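Local coordinates for Card1 endonuclease domain-containing protein (Vibrio cholerae, PDB 1XMX), which is of unknown function but probably binds nucleic acid through an endonuclease-like domain of the PD-(D/E)XK superfamily, at residues E293-T298 with I306-T311. Sequence-based numbering, arbitrary orientation.
Sequences ELDVAT and IIECKT
The carboxylate of D295 has E308 CG on one side of its plane, 3.6 Å from OD2, and C309 CB on the other, at 4.2 Å. Between them the backbone N of C309 comes to D295 OD2 on its anti lone pair, with N to OD2 at 3.0 Å and a somewhat bent N-H (148°). Placing CG opposite the carbonyl carbon (chi1 -63°) sets the carboxylate beside the backbone N of C309; the CB of D295 also rests 3.4 Å from I307 O. The chain turns a corner at D295 and V296, and this side-chain bond takes over where the antiparallel pairing ends. V296 and I307 form the hydrogen-bonded pair: V296 N reaches I307 O at 3.1 Å, and I307 N returns to V296 O at 2.8 Å, almost in line with that carbonyl (170°). A297 and I306 follow as a non-hydrogen-bonded pair. Before the corner, L294 CD2 packs at 3.9 Å on I306 CG2. D295, E308 and K310 match the D and ExK elements of PD-(D/E)XK nucleases, so this corner is probably the active site. D295 OD1 lies close to E255 of helix 243-266, whose V258 covers V296 and C309. Helix 321-333 meets L294 and E308, strand 338-343 runs parallel beside 303-310, and L375 and W378 of helix 371-380 touch I307.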
ATOM      1  N   GLU A 293       7.120   7.627  -5.637  1.00 27.97           N
ATOM      2  CA  GLU A 293       7.775   6.341  -5.317  1.00 26.94           C
ATOM      3  C   GLU A 293       7.340   5.858  -3.951  1.00 24.00           C
ATOM      4  O   GLU A 293       7.386   6.612  -3.009  1.00 22.83           O
ATOM      5  CB  GLU A 293       9.301   6.461  -5.327  1.00 30.87           C
ATOM      6  CG  GLU A 293       9.992   5.179  -4.865  1.00 33.91           C
ATOM      7  CD  GLU A 293      11.483   5.253  -5.051  1.00 37.73           C
ATOM      8  OE1 GLU A 293      12.175   5.879  -4.207  1.00 37.83           O
ATOM      9  OE2 GLU A 293      11.966   4.693  -6.059  1.00 39.61           O
ATOM     10  N   LEU A 294       6.928   4.600  -3.832  1.00 22.05           N
ATOM     11  CA  LEU A 294       6.579   4.044  -2.520  1.00 19.21           C
ATOM     12  C   LEU A 294       7.756   3.201  -2.014  1.00 20.21           C
ATOM     13  O   LEU A 294       8.104   2.178  -2.612  1.00 21.08           O
ATOM     14  CB  LEU A 294       5.267   3.215  -2.585  1.00 17.98           C
ATOM     15  CG  LEU A 294       4.080   3.774  -3.321  1.00 17.56           C
ATOM     16  CD1 LEU A 294       2.903   2.837  -3.303  1.00 17.64           C
ATOM     17  CD2 LEU A 294       3.627   5.081  -2.743  1.00 18.20           C
ATOM     18  N   ASP A 295       8.423   3.670  -0.956  1.00 19.96           N
ATOM     19  CA  ASP A 295       9.630   3.006  -0.478  1.00 20.38           C
ATOM     20  C   ASP A 295       9.353   1.525  -0.158  1.00 20.77           C
ATOM     21  O   ASP A 295       9.987   0.635  -0.723  1.00 21.15           O
ATOM     22  CB  ASP A 295      10.282   3.785   0.680  1.00 21.28           C
ATOM     23  CG  ASP A 295      10.755   5.181   0.259  1.00 23.00           C
ATOM     24  OD1 ASP A 295      10.964   5.418  -0.954  1.00 22.45           O
ATOM     25  OD2 ASP A 295      10.891   6.076   1.123  1.00 24.20           O
ATOM     26  N   VAL A 296       8.397   1.270   0.735  1.00 18.94           N
ATOM     27  CA  VAL A 296       7.893  -0.086   0.958  1.00 19.49           C
ATOM     28  C   VAL A 296       6.393   0.042   0.954  1.00 19.59           C
ATOM     29  O   VAL A 296       5.816   0.882   1.661  1.00 22.07           O
ATOM     30  CB  VAL A 296       8.362  -0.704   2.311  1.00 19.44           C
ATOM     31  CG1 VAL A 296       7.868  -2.217   2.465  1.00 19.76           C
ATOM     32  CG2 VAL A 296       9.862  -0.595   2.450  1.00 15.69           C
ATOM     33  N   ALA A 297       5.764  -0.732   0.094  1.00 18.73           N
ATOM     34  CA  ALA A 297       4.311  -0.779   0.013  1.00 19.14           C
ATOM     35  C   ALA A 297       3.858  -2.183   0.394  1.00 19.02           C
ATOM     36  O   ALA A 297       4.468  -3.163  -0.041  1.00 17.92           O
ATOM     37  CB  ALA A 297       3.852  -0.473  -1.400  1.00 18.07           C
ATOM     38  N   THR A 298       2.785  -2.271   1.192  1.00 19.66           N
ATOM     39  CA  THR A 298       2.104  -3.546   1.481  1.00 22.44           C
ATOM     40  C   THR A 298       0.585  -3.426   1.330  1.00 20.84           C
ATOM     41  O   THR A 298       0.026  -2.321   1.292  1.00 21.07           O
ATOM     42  CB  THR A 298       2.377  -4.064   2.902  1.00 22.34           C
ATOM     43  OG1 THR A 298       1.906  -3.104   3.848  1.00 25.53           O
ATOM     44  CG2 THR A 298       3.837  -4.245   3.146  1.00 21.19           C
ATOM     45  N   ILE A 306       1.426   2.031   3.250  1.00 19.22           N
ATOM     46  CA  ILE A 306       2.646   2.622   2.685  1.00 21.08           C
ATOM     47  C   ILE A 306       3.644   3.076   3.761  1.00 19.64           C
ATOM     48  O   ILE A 306       3.311   3.796   4.729  1.00 18.94           O
ATOM     49  CB  ILE A 306       2.332   3.882   1.835  1.00 21.96           C
ATOM     50  CG1 ILE A 306       1.352   3.568   0.725  1.00 21.47           C
ATOM     51  CG2 ILE A 306       3.657   4.457   1.151  1.00 23.13           C
ATOM     52  CD1 ILE A 306       0.751   4.902   0.197  1.00 25.14           C
ATOM     53  N   ILE A 307       4.900   2.745   3.526  1.00 20.41           N
ATOM     54  CA  ILE A 307       5.948   3.144   4.445  1.00 20.84           C
ATOM     55  C   ILE A 307       6.961   3.991   3.671  1.00 22.82           C
ATOM     56  O   ILE A 307       7.525   3.526   2.645  1.00 20.69           O
ATOM     57  CB  ILE A 307       6.635   1.910   5.049  1.00 19.57           C
ATOM     58  CG1 ILE A 307       5.601   1.016   5.722  1.00 18.57           C
ATOM     59  CG2 ILE A 307       7.745   2.357   6.075  1.00 18.41           C
ATOM     60  CD1 ILE A 307       6.140  -0.367   6.108  1.00 18.01           C
ATOM     61  N   GLU A 308       7.144   5.229   4.138  1.00 21.55           N
ATOM     62  CA  GLU A 308       8.204   6.078   3.638  1.00 22.59           C
ATOM     63  C   GLU A 308       9.372   5.902   4.599  1.00 22.51           C
ATOM     64  O   GLU A 308       9.181   5.985   5.826  1.00 21.50           O
ATOM     65  CB  GLU A 308       7.812   7.552   3.699  1.00 26.36           C
ATOM     66  CG  GLU A 308       8.814   8.444   2.945  1.00 32.07           C
ATOM     67  CD  GLU A 308       8.299   9.845   2.708  1.00 36.39           C
ATOM     68  OE1 GLU A 308       7.085  10.068   2.898  1.00 38.32           O
ATOM     69  OE2 GLU A 308       9.111  10.739   2.341  1.00 38.96           O
ATOM     70  N   CYS A 309      10.553   5.635   4.045  1.00 21.71           N
ATOM     71  CA  CYS A 309      11.818   5.656   4.812  1.00 25.08           C
ATOM     72  C   CYS A 309      12.628   6.951   4.558  1.00 25.01           C
ATOM     73  O   CYS A 309      12.837   7.329   3.415  1.00 27.97           O
ATOM     74  CB  CYS A 309      12.642   4.407   4.519  1.00 21.66           C
ATOM     75  SG  CYS A 309      11.650   2.931   4.827  1.00 26.46           S
ATOM     76  N   LYS A 310      12.968   7.665   5.624  1.00 24.62           N
ATOM     77  CA  LYS A 310      13.931   8.756   5.558  1.00 27.66           C
ATOM     78  C   LYS A 310      15.206   8.408   6.341  1.00 27.88           C
ATOM     79  O   LYS A 310      15.157   7.876   7.463  1.00 23.66           O
ATOM     80  CB  LYS A 310      13.342  10.076   6.055  1.00 28.20           C
ATOM     81  CG  LYS A 310      12.323  10.695   5.077  1.00 29.49           C
ATOM     82  CD  LYS A 310      11.790  12.022   5.609  1.00 29.09           C
ATOM     83  CE  LYS A 310      12.772  13.169   5.460  1.00 30.02           C
ATOM     84  NZ  LYS A 310      13.517  13.005   4.151  1.00 30.25           N
ATOM     85  N   THR A 311      16.345   8.664   5.694  1.00 30.07           N
ATOM     86  CA  THR A 311      17.664   8.627   6.347  1.00 31.83           C
ATOM     87  C   THR A 311      18.239  10.047   6.654  1.00 32.61           C
ATOM     88  O   THR A 311      19.197  10.163   7.400  1.00 30.24           O
ATOM     89  CB  THR A 311      18.676   7.866   5.493  1.00 31.95           C
ATOM     90  OG1 THR A 311      18.687   8.471   4.201  1.00 33.41           O
ATOM     91  CG2 THR A 311      18.313   6.375   5.345  1.00 29.77           C
TER